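Local structure of probable amino acid aminotransferase (Mycobacterium tuberculosis, 6Q1S) at residues Asp172-Ser177 with Ile250-Ser255; Val182-Arg187 with Pro213-Thr218; Arg187-Ile192 with Leu205-Pro210. The protein belongs to the class IV aminotransferase family and binds 4'-deoxy-4'-aminopyridoxal-5'-phosphate and 2-oxoglutaric acid in adjoining pockets. All coordinates share one frame; numbering follows the deposited sequence.

The three contacts crowd into one region, their centres about 7 Å from one another, and they nest along the chain: interaction 3 (187-192 with 205-210) lies within the loop closed by interaction 2 (182-187 with 213-218), which itself lies within that closed by interaction 1 (172-177 with 250-255). Interactions 2 and 3 share R187. Strands 172-176, 189-194, 204-207 and 249-254 belong to one mixed sheet, where 189-194 runs antiparallel to both 204-207 and 249-254. F175 pairs through its backbone with L183 and E184, tying interaction 1 to interaction 2. Each contact also reaches 4'-deoxy-4'-aminopyridoxal-5'-phosphate (PMP), so the sheet strands and the loops that leave them meet at one ligand site.

Interaction 1: Asp172-Ser177 with Ile250-Ser255. With PMP (4'-deoxy-4'-aminopyridoxal-5'-phosphate), chain G.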
loop_
_atom_site.group_PDB
_atom_site.type_symbol
_atom_site.label_atom_id
_atom_site.label_comp_id
_atom_site.label_asym_id
_atom_site.label_seq_id
_atom_site.Cartn_x
_atom_site.Cartn_y
_atom_site.Cartn_z
ATOM N N ASP B 172 18.535 -5.272 -5.605
ATOM C CA ASP B 172 17.214 -4.975 -6.143
ATOM C C ASP B 172 16.508 -6.292 -6.443
ATOM O O ASP B 172 17.021 -7.375 -6.141
ATOM C CB ASP B 172 17.321 -4.085 -7.383
ATOM C CG ASP B 172 16.172 -3.101 -7.494
ATOM O OD1 ASP B 172 15.004 -3.529 -7.385
ATOM O OD2 ASP B 172 16.440 -1.900 -7.703
ATOM N N VAL B 173 15.327 -6.195 -7.046
ATOM C CA VAL B 173 14.462 -7.345 -7.283
ATOM C C VAL B 173 13.862 -7.213 -8.673
ATOM O O VAL B 173 13.575 -6.104 -9.135
ATOM C CB VAL B 173 13.350 -7.449 -6.212
ATOM C CG1 VAL B 173 12.276 -8.451 -6.618
ATOM C CG2 VAL B 173 13.934 -7.829 -4.870
ATOM N N ILE B 174 13.697 -8.345 -9.348
ATOM C CA ILE B 174 12.918 -8.428 -10.575
ATOM C C ILE B 174 11.720 -9.316 -10.274
ATOM O O ILE B 174 11.881 -10.507 -9.976
ATOM C CB ILE B 174 13.742 -8.977 -11.749
ATOM C CG1 ILE B 174 14.831 -7.975 -12.141
ATOM C CG2 ILE B 174 12.838 -9.271 -12.937
ATOM C CD1 ILE B 174 15.691 -8.427 -13.296
ATOM N N PHE B 175 10.525 -8.735 -10.323
ATOM C CA PHE B 175 9.309 -9.483 -10.041
ATOM C C PHE B 175 8.971 -10.397 -11.209
ATOM O O PHE B 175 8.982 -9.972 -12.369
ATOM C CB PHE B 175 8.146 -8.529 -9.775
ATOM C CG PHE B 175 8.043 -8.078 -8.350
ATOM C CD1 PHE B 175 8.075 -8.998 -7.315
ATOM C CD2 PHE B 175 7.920 -6.735 -8.044
ATOM C CE1 PHE B 175 7.978 -8.587 -6.002
ATOM C CE2 PHE B 175 7.825 -6.316 -6.731
ATOM C CZ PHE B 175 7.853 -7.245 -5.707
ATOM N N VAL B 176 8.655 -11.651 -10.905
ATOM C CA VAL B 176 8.214 -12.609 -11.907
ATOM C C VAL B 176 6.811 -13.058 -11.534
ATOM O O VAL B 176 6.524 -13.325 -10.361
ATOM C CB VAL B 176 9.171 -13.815 -12.013
ATOM C CG1 VAL B 176 8.829 -14.658 -13.228
ATOM C CG2 VAL B 176 10.618 -13.345 -12.076
ATOM N N SER B 177 5.942 -13.133 -12.535
ATOM C CA SER B 177 4.561 -13.527 -12.327
ATOM C C SER B 177 4.445 -15.030 -12.083
ATOM O O SER B 177 5.361 -15.808 -12.366
ATOM C CB SER B 177 3.718 -13.122 -13.533
ATOM O OG SER B 177 4.134 -13.809 -14.698
ATOM N N ILE B 250 20.656 -6.309 -18.792
ATOM C CA ILE B 250 19.410 -6.038 -18.087
ATOM C C ILE B 250 19.608 -4.754 -17.300
ATOM O O ILE B 250 20.651 -4.561 -16.669
ATOM C CB ILE B 250 18.993 -7.184 -17.142
ATOM C CG1 ILE B 250 19.107 -8.544 -17.833
ATOM C CG2 ILE B 250 17.577 -6.967 -16.630
ATOM C CD1 ILE B 250 18.901 -9.704 -16.878
ATOM N N TRP B 251 18.609 -3.880 -17.336
ATOM C CA TRP B 251 18.659 -2.628 -16.600
ATOM C C TRP B 251 17.359 -2.421 -15.847
ATOM O O TRP B 251 16.281 -2.769 -16.338
ATOM C CB TRP B 251 18.900 -1.438 -17.527
ATOM C CG TRP B 251 20.188 -1.516 -18.265
ATOM C CD1 TRP B 251 21.384 -0.983 -17.891
ATOM C CD2 TRP B 251 20.414 -2.177 -19.512
ATOM N NE1 TRP B 251 22.343 -1.266 -18.831
ATOM C CE2 TRP B 251 21.773 -2.000 -19.837
ATOM C CE3 TRP B 251 19.599 -2.901 -20.386
ATOM C CZ2 TRP B 251 22.334 -2.519 -20.999
ATOM C CZ3 TRP B 251 20.156 -3.413 -21.537
ATOM C CH2 TRP B 251 21.511 -3.221 -21.834
ATOM N N LEU B 252 17.474 -1.855 -14.654
ATOM C CA LEU B 252 16.323 -1.432 -13.866
ATOM C C LEU B 252 16.212 0.075 -14.053
ATOM O O LEU B 252 16.978 0.847 -13.469
ATOM C CB LEU B 252 16.492 -1.834 -12.407
ATOM C CG LEU B 252 16.614 -3.349 -12.244
ATOM C CD1 LEU B 252 16.950 -3.703 -10.818
ATOM C CD2 LEU B 252 15.330 -4.038 -12.683
ATOM N N VAL B 253 15.269 0.489 -14.891
ATOM C CA VAL B 253 15.146 1.873 -15.323
ATOM C C VAL B 253 14.084 2.579 -14.493
ATOM O O VAL B 253 13.003 2.030 -14.244
ATOM C CB VAL B 253 14.812 1.937 -16.826
ATOM C CG1 VAL B 253 14.971 3.342 -17.349
ATOM C CG2 VAL B 253 15.701 0.973 -17.601
ATOM N N SER B 254 14.383 3.807 -14.080
ATOM C CA SER B 254 13.469 4.612 -13.282
ATOM C C SER B 254 13.867 6.075 -13.439
ATOM O O SER B 254 14.864 6.400 -14.090
ATOM C CB SER B 254 13.471 4.178 -11.813
ATOM O OG SER B 254 14.729 4.414 -11.205
ATOM N N SER B 255 13.079 6.962 -12.831
ATOM C CA SER B 255 13.261 8.391 -13.065
ATOM C C SER B 255 14.475 8.948 -12.329
ATOM O O SER B 255 15.187 9.802 -12.868
ATOM C CB SER B 255 12.003 9.155 -12.654
ATOM O OG SER B 255 10.916 8.842 -13.507
HETATM N N1 PMP G . 7.733 0.469 -11.584
HETATM C C2 PMP G . 7.450 0.864 -10.320
HETATM C C2A PMP G . 6.635 -0.025 -9.417
HETATM C C3 PMP G . 7.940 2.173 -9.818
HETATM O O3 PMP G . 7.669 2.592 -8.552
HETATM C C4 PMP G . 8.736 3.005 -10.748
HETATM C C4A PMP G . 9.280 4.351 -10.333
HETATM N N4A PMP G . 10.215 4.176 -9.207
HETATM C C5 PMP G . 8.976 2.458 -12.105
HETATM C C6 PMP G . 8.453 1.213 -12.442
HETATM C C5A PMP G . 9.779 3.252 -13.112
HETATM O O4P PMP G . 9.063 4.433 -13.468
HETATM P P PMP G . 9.849 5.779 -13.870
HETATM O O1P PMP G . 10.697 6.207 -12.696
HETATM O O2P PMP G . 10.724 5.493 -15.069
HETATM O O3P PMP G . 8.847 6.857 -14.204
#
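L252 reaches with its two methyl branches toward different residues of strand 172-176: CD2 lies 4.0 Å from CG1 of I174, while CD1 lies over the flat face of the D172 carboxylate, 3.5 Å from its CG. Two residues earlier on the same strand as L252, I250 offers its CG2 branch, anti to its backbone N, to the terminal CD1 of I174 at 4.1 Å, and these two side chains meet at a slant. The strand segments run almost perpendicular, at 97°, with axes 9.3 Å apart, so they touch through side chains.

Polar bonds hold D172 and, away from the contact, S255. D172 OD1 accepts the backbone N of V173 at 2.7 Å through its anti lone pair, which should steady the carboxylate next to the leucine methyl. D172 OD2 has a long, weak ion pair with R187. At the far end of 250-255 the S255 hydroxyl OG donates to PMP O1P at 2.8 Å and is also bonded to H49, so the serine is held between a phosphate and a histidine.

Helix 156-166 packs against V173. Two strands of one mixed sheet that cross nearly at right angles, with 126-132 and 258-265 between them in sheet order and a phosphate site at the end of one, fit the larger domain of the class IV aminotransferase fold.

Interaction 2: Val182-Arg187 with Pro213-Thr218; sequences VLEGPR and PILRGT. With PMP (4'-deoxy-4'-aminopyridoxal-5'-phosphate), chain G; AKG (2-oxoglutaric acid), chain H.
The carboxylate oxygen OE2 of E184 is approached from two sources: the backbone N of L215 bonds to it at 3.0 Å, and N1 of the PMP ring lies 3.0 Å away. The L215 N-H reaches OE2 from above the carboxylate plane, 35° out of it, at an N-H...O angle of 151°; the same N-H has a weak, longer bond to OE1. The glutamate chain is extended beyond CG and runs past I214 in the opposite direction, its CD 3.4 Å from I214 CB. This close fit and the amide bond hold the carboxylate at the ring nitrogen. A glutamate facing the pyridine nitrogen is a familiar feature of the fold type IV enzymes that use pyridoxal phosphate, and here two irregular loops supply this side of the site. L215 lines it too, with CD2 3.7 Å from the PMP methyl carbon C2A.

Behind the carboxylate the loops meet through apolar groups. I214 CG2, anti to its own carbonyl carbon, presses on L183 CB at 3.7 Å, and the L183 side chain crosses the P213 ring at about a right angle, CD2 against CD.

The ends of both segments hold the ligands. G217 is the N-cap of helix 218-229, and T218, at its first turn, offers backbone N and, by a very short contact, hydroxyl OG1 to the phosphate oxygen O3P, which the helix dipole would probably favour. R187 O accepts PMP N4A at 2.8 Å, while the R187 guanidinium meets O4 of 2-oxoglutaric acid (AKG) edge-on and in plane through NH1, also at 2.8 Å.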
loop_
_atom_site.group_PDB
_atom_site.type_symbol
_atom_site.label_atom_id
_atom_site.label_comp_id
_atom_site.label_asym_id
_atom_site.label_seq_id
_atom_site.Cartn_x
_atom_site.Cartn_y
_atom_site.Cartn_z
ATOM N N VAL B 182 8.159 -12.049 -16.925
ATOM C CA VAL B 182 8.784 -10.929 -16.230
ATOM C C VAL B 182 7.805 -9.765 -16.139
ATOM O O VAL B 182 7.157 -9.394 -17.129
ATOM C CB VAL B 182 10.082 -10.515 -16.937
ATOM C CG1 VAL B 182 10.691 -9.291 -16.261
ATOM C CG2 VAL B 182 11.070 -11.666 -16.926
ATOM N N LEU B 183 7.696 -9.179 -14.946
ATOM C CA LEU B 183 6.794 -8.059 -14.721
ATOM C C LEU B 183 7.560 -6.741 -14.675
ATOM O O LEU B 183 7.667 -6.043 -15.689
ATOM C CB LEU B 183 6.009 -8.266 -13.424
ATOM C CG LEU B 183 5.020 -9.432 -13.419
ATOM C CD1 LEU B 183 4.397 -9.605 -12.045
ATOM C CD2 LEU B 183 3.944 -9.204 -14.465
ATOM N N GLU B 184 8.103 -6.400 -13.511
ATOM C CA GLU B 184 8.823 -5.146 -13.327
ATOM C C GLU B 184 9.635 -5.255 -12.043
ATOM O O GLU B 184 9.683 -6.309 -11.404
ATOM C CB GLU B 184 7.864 -3.954 -13.276
ATOM C CG GLU B 184 6.933 -3.968 -12.073
ATOM C CD GLU B 184 6.001 -2.771 -12.034
ATOM O OE1 GLU B 184 5.067 -2.774 -11.203
ATOM O OE2 GLU B 184 6.197 -1.829 -12.831
ATOM N N GLY B 185 10.285 -4.155 -11.674
ATOM C CA GLY B 185 10.926 -4.061 -10.386
ATOM C C GLY B 185 10.029 -3.364 -9.384
ATOM O O GLY B 185 9.063 -2.688 -9.750
ATOM N N PRO B 186 10.337 -3.504 -8.091
ATOM C CA PRO B 186 9.563 -2.778 -7.070
ATOM C C PRO B 186 9.707 -1.268 -7.161
ATOM O O PRO B 186 8.913 -0.546 -6.542
ATOM C CB PRO B 186 10.130 -3.316 -5.749
ATOM C CG PRO B 186 11.492 -3.827 -6.103
ATOM C CD PRO B 186 11.368 -4.369 -7.494
ATOM N N ARG B 187 10.698 -0.769 -7.909
ATOM C CA ARG B 187 10.866 0.671 -8.069
ATOM C C ARG B 187 11.461 1.027 -9.429
ATOM O O ARG B 187 12.022 2.120 -9.575
ATOM C CB ARG B 187 11.753 1.234 -6.948
ATOM C CG ARG B 187 13.148 0.629 -6.897
ATOM C CD ARG B 187 13.959 1.217 -5.755
ATOM N NE ARG B 187 15.223 0.516 -5.548
ATOM C CZ ARG B 187 15.931 0.569 -4.424
ATOM N NH1 ARG B 187 15.500 1.296 -3.401
ATOM N NH2 ARG B 187 17.070 -0.102 -4.321
ATOM N N PRO B 213 0.114 -6.354 -15.124
ATOM C CA PRO B 213 -0.155 -5.583 -13.901
ATOM C C PRO B 213 1.064 -4.821 -13.403
ATOM O O PRO B 213 1.558 -5.098 -12.306
ATOM C CB PRO B 213 -0.587 -6.660 -12.899
ATOM C CG PRO B 213 0.078 -7.905 -13.387
ATOM C CD PRO B 213 0.061 -7.807 -14.883
ATOM N N ILE B 214 1.556 -3.861 -14.187
ATOM C CA ILE B 214 2.779 -3.133 -13.867
ATOM C C ILE B 214 2.565 -1.650 -14.144
ATOM O O ILE B 214 1.584 -1.243 -14.770
ATOM C CB ILE B 214 3.996 -3.650 -14.664
ATOM C CG1 ILE B 214 3.791 -3.432 -16.162
ATOM C CG2 ILE B 214 4.249 -5.121 -14.375
ATOM C CD1 ILE B 214 5.003 -3.786 -16.996
ATOM N N LEU B 215 3.507 -0.842 -13.668
ATOM C CA LEU B 215 3.505 0.582 -13.962
ATOM C C LEU B 215 4.153 0.849 -15.316
ATOM O O LEU B 215 5.076 0.148 -15.738
ATOM C CB LEU B 215 4.248 1.365 -12.875
ATOM C CG LEU B 215 3.629 1.646 -11.498
ATOM C CD1 LEU B 215 2.450 2.598 -11.620
ATOM C CD2 LEU B 215 3.220 0.378 -10.748
ATOM N N ARG B 216 3.664 1.886 -15.992
ATOM C CA ARG B 216 4.274 2.351 -17.232
ATOM C C ARG B 216 5.419 3.302 -16.911
ATOM O O ARG B 216 5.211 4.344 -16.279
ATOM C CB ARG B 216 3.238 3.041 -18.117
ATOM C CG ARG B 216 2.065 2.165 -18.505
ATOM C CD ARG B 216 2.183 1.744 -19.958
ATOM N NE ARG B 216 1.956 2.859 -20.874
ATOM C CZ ARG B 216 0.790 3.121 -21.456
ATOM N NH1 ARG B 216 0.671 4.158 -22.274
ATOM N NH2 ARG B 216 -0.258 2.342 -21.223
ATOM N N GLY B 217 6.619 2.954 -17.358
ATOM C CA GLY B 217 7.789 3.740 -17.031
ATOM C C GLY B 217 7.947 4.968 -17.899
ATOM O O GLY B 217 8.048 4.859 -19.125
ATOM N N THR B 218 7.952 6.148 -17.271
ATOM C CA THR B 218 8.194 7.377 -18.020
ATOM C C THR B 218 9.564 7.340 -18.681
ATOM O O THR B 218 9.723 7.775 -19.827
ATOM C CB THR B 218 8.085 8.593 -17.097
ATOM O OG1 THR B 218 9.041 8.475 -16.036
ATOM C CG2 THR B 218 6.690 8.687 -16.502
HETATM N N1 PMP G . 7.733 0.469 -11.584
HETATM C C2 PMP G . 7.450 0.864 -10.320
HETATM C C2A PMP G . 6.635 -0.025 -9.417
HETATM C C3 PMP G . 7.940 2.173 -9.818
HETATM O O3 PMP G . 7.669 2.592 -8.552
HETATM C C4 PMP G . 8.736 3.005 -10.748
HETATM C C4A PMP G . 9.280 4.351 -10.333
HETATM N N4A PMP G . 10.215 4.176 -9.207
HETATM C C5 PMP G . 8.976 2.458 -12.105
HETATM C C6 PMP G . 8.453 1.213 -12.442
HETATM C C5A PMP G . 9.779 3.252 -13.112
HETATM O O4P PMP G . 9.063 4.433 -13.468
HETATM P P PMP G . 9.849 5.779 -13.870
HETATM O O1P PMP G . 10.697 6.207 -12.696
HETATM O O2P PMP G . 10.724 5.493 -15.069
HETATM O O3P PMP G . 8.847 6.857 -14.204
HETATM C C1 AKG H . 14.368 5.179 -6.715
HETATM O O1 AKG H . 15.172 4.359 -6.223
HETATM O O2 AKG H . 14.704 5.975 -7.619
HETATM C C2 AKG H . 12.993 5.208 -6.222
HETATM O O5 AKG H . 12.063 5.073 -7.002
HETATM C C3 AKG H . 12.726 5.396 -4.747
HETATM C C4 AKG H . 12.680 4.036 -4.062
HETATM C C5 AKG H . 13.493 4.069 -2.791
HETATM O O3 AKG H . 13.953 5.167 -2.410
HETATM O O4 AKG H . 13.681 2.999 -2.172
#

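Interaction 3: Arg187-Ile192 with Leu205-Pro210; sequences RSTVVI and LLTPPP. With PMP (4'-deoxy-4'-aminopyridoxal-5'-phosphate), chain G; AKG (2-oxoglutaric acid), chain H.
A beta hairpin joins strand 189-194 to strand 204-207, and I192 and L206 form an antiparallel hydrogen-bonded pair within it. Two backbone bonds of 3.0 Å close that pair, from I192 N to L206 O and from L206 N to I192 O. CA-H...O contacts from V191 to L206 O and from L205 to I192 O accompany them.

On the face shared by the pair, I192 lays CG1 3.7 Å from L206 CB, with the I192 chain angled across the leucine. V191 CG1 lies more loosely against L205 CB.

Past this pair a side chain takes over from the backbone. T207 OG1, turned anti to its backbone N (chi1 -175°), donates to V190 O at 3.2 Å, tilted 27° from the carbonyl plane. P208, which has no N-H to give, brings its ring carbon CD to 3.4 Å from the same oxygen. T189 CG2 approaches T207 OG1, while T189 OG1 sits 3.5 Å from PMP C5A.

V191 also pairs through its backbone with W251 of strand 249-254, and Q220 of helix 218-229 touches T189, V191 and T207. With a threonine hydroxyl satisfying the V190 carbonyl where a proline cannot, the buried hairpin keeps a polar tie as its strands part toward the ligand pocket.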
loop_
_atom_site.group_PDB
_atom_site.type_symbol
_atom_site.label_atom_id
_atom_site.label_comp_id
_atom_site.label_asym_id
_atom_site.label_seq_id
_atom_site.Cartn_x
_atom_site.Cartn_y
_atom_site.Cartn_z
ATOM N N ARG B 187 10.698 -0.769 -7.909
ATOM C CA ARG B 187 10.866 0.671 -8.069
ATOM C C ARG B 187 11.461 1.027 -9.429
ATOM O O ARG B 187 12.022 2.120 -9.575
ATOM C CB ARG B 187 11.753 1.234 -6.948
ATOM C CG ARG B 187 13.148 0.629 -6.897
ATOM C CD ARG B 187 13.959 1.217 -5.755
ATOM N NE ARG B 187 15.223 0.516 -5.548
ATOM C CZ ARG B 187 15.931 0.569 -4.424
ATOM N NH1 ARG B 187 15.500 1.296 -3.401
ATOM N NH2 ARG B 187 17.070 -0.102 -4.321
ATOM N N SER B 188 11.350 0.152 -10.427
ATOM C CA SER B 188 12.010 0.384 -11.703
ATOM C C SER B 188 11.328 -0.434 -12.789
ATOM O O SER B 188 10.489 -1.298 -12.518
ATOM C CB SER B 188 13.497 0.033 -11.621
ATOM O OG SER B 188 13.683 -1.207 -10.959
ATOM N N THR B 189 11.707 -0.143 -14.031
ATOM C CA THR B 189 11.208 -0.826 -15.214
ATOM C C THR B 189 12.302 -1.721 -15.778
ATOM O O THR B 189 13.466 -1.317 -15.859
ATOM C CB THR B 189 10.751 0.180 -16.278
ATOM O OG1 THR B 189 9.689 0.986 -15.749
ATOM C CG2 THR B 189 10.267 -0.534 -17.530
ATOM N N VAL B 190 11.926 -2.937 -16.162
ATOM C CA VAL B 190 12.874 -3.917 -16.681
ATOM C C VAL B 190 13.014 -3.721 -18.185
ATOM O O VAL B 190 12.033 -3.819 -18.929
ATOM C CB VAL B 190 12.431 -5.349 -16.354
ATOM C CG1 VAL B 190 13.395 -6.352 -16.968
ATOM C CG2 VAL B 190 12.349 -5.543 -14.850
ATOM N N VAL B 191 14.233 -3.427 -18.628
ATOM C CA VAL B 191 14.567 -3.325 -20.043
ATOM C C VAL B 191 15.752 -4.240 -20.308
ATOM O O VAL B 191 16.742 -4.207 -19.567
ATOM C CB VAL B 191 14.892 -1.879 -20.460
ATOM C CG1 VAL B 191 15.345 -1.831 -21.908
ATOM C CG2 VAL B 191 13.683 -0.984 -20.252
ATOM N N ILE B 192 15.657 -5.050 -21.359
ATOM C CA ILE B 192 16.727 -5.960 -21.738
ATOM C C ILE B 192 17.212 -5.582 -23.132
ATOM O O ILE B 192 16.595 -4.788 -23.840
ATOM C CB ILE B 192 16.295 -7.439 -21.701
ATOM C CG1 ILE B 192 15.176 -7.693 -22.709
ATOM C CG2 ILE B 192 15.848 -7.827 -20.300
ATOM C CD1 ILE B 192 15.113 -9.122 -23.193
ATOM N N LEU B 205 15.869 -3.649 -27.975
ATOM C CA LEU B 205 15.587 -3.453 -26.560
ATOM C C LEU B 205 14.137 -3.840 -26.303
ATOM O O LEU B 205 13.240 -3.432 -27.049
ATOM C CB LEU B 205 15.838 -2.000 -26.149
ATOM C CG LEU B 205 17.235 -1.446 -26.441
ATOM C CD1 LEU B 205 17.266 0.062 -26.237
ATOM C CD2 LEU B 205 18.280 -2.130 -25.575
ATOM N N LEU B 206 13.912 -4.618 -25.250
ATOM C CA LEU B 206 12.589 -5.144 -24.955
ATOM C C LEU B 206 12.175 -4.789 -23.537
ATOM O O LEU B 206 13.006 -4.550 -22.658
ATOM C CB LEU B 206 12.539 -6.666 -25.144
ATOM C CG LEU B 206 12.816 -7.176 -26.556
ATOM C CD1 LEU B 206 12.815 -8.695 -26.585
ATOM C CD2 LEU B 206 11.781 -6.621 -27.520
ATOM N N THR B 207 10.861 -4.765 -23.333
ATOM C CA THR B 207 10.256 -4.444 -22.052
ATOM C C THR B 207 8.910 -5.148 -21.987
ATOM O O THR B 207 8.301 -5.411 -23.032
ATOM C CB THR B 207 10.082 -2.926 -21.875
ATOM O OG1 THR B 207 9.591 -2.641 -20.560
ATOM C CG2 THR B 207 9.105 -2.376 -22.895
ATOM N N PRO B 208 8.444 -5.506 -20.793
ATOM C CA PRO B 208 7.160 -6.192 -20.688
ATOM C C PRO B 208 6.036 -5.326 -21.219
ATOM O O PRO B 208 6.111 -4.083 -21.184
ATOM C CB PRO B 208 7.020 -6.445 -19.181
ATOM C CG PRO B 208 8.427 -6.551 -18.709
ATOM C CD PRO B 208 9.199 -5.558 -19.529
ATOM N N PRO B 209 4.969 -5.941 -21.720
ATOM C CA PRO B 209 3.891 -5.179 -22.351
ATOM C C PRO B 209 3.050 -4.458 -21.315
ATOM O O PRO B 209 2.990 -4.875 -20.148
ATOM C CB PRO B 209 3.081 -6.260 -23.077
ATOM C CG PRO B 209 3.318 -7.493 -22.292
ATOM C CD PRO B 209 4.713 -7.392 -21.740
ATOM N N PRO B 210 2.379 -3.369 -21.704
ATOM C CA PRO B 210 1.703 -2.529 -20.703
ATOM C C PRO B 210 0.455 -3.151 -20.104
ATOM O O PRO B 210 0.053 -2.736 -19.009
ATOM C CB PRO B 210 1.353 -1.263 -21.494
ATOM C CG PRO B 210 1.220 -1.734 -22.902
ATOM C CD PRO B 210 2.228 -2.836 -23.069
HETATM N N1 PMP G . 7.733 0.469 -11.584
HETATM C C2 PMP G . 7.450 0.864 -10.320
HETATM C C2A PMP G . 6.635 -0.025 -9.417
HETATM C C3 PMP G . 7.940 2.173 -9.818
HETATM O O3 PMP G . 7.669 2.592 -8.552
HETATM C C4 PMP G . 8.736 3.005 -10.748
HETATM C C4A PMP G . 9.280 4.351 -10.333
HETATM N N4A PMP G . 10.215 4.176 -9.207
HETATM C C5 PMP G . 8.976 2.458 -12.105
HETATM C C6 PMP G . 8.453 1.213 -12.442
HETATM C C5A PMP G . 9.779 3.252 -13.112
HETATM O O4P PMP G . 9.063 4.433 -13.468
HETATM P P PMP G . 9.849 5.779 -13.870
HETATM O O1P PMP G . 10.697 6.207 -12.696
HETATM O O2P PMP G . 10.724 5.493 -15.069
HETATM O O3P PMP G . 8.847 6.857 -14.204
HETATM C C1 AKG H . 14.368 5.179 -6.715
HETATM O O1 AKG H . 15.172 4.359 -6.223
HETATM O O2 AKG H . 14.704 5.975 -7.619
HETATM C C2 AKG H . 12.993 5.208 -6.222
HETATM O O5 AKG H . 12.063 5.073 -7.002
HETATM C C3 AKG H . 12.726 5.396 -4.747
HETATM C C4 AKG H . 12.680 4.036 -4.062
HETATM C C5 AKG H . 13.493 4.069 -2.791
HETATM O O3 AKG H . 13.953 5.167 -2.410
HETATM O O4 AKG H . 13.681 2.999 -2.172
#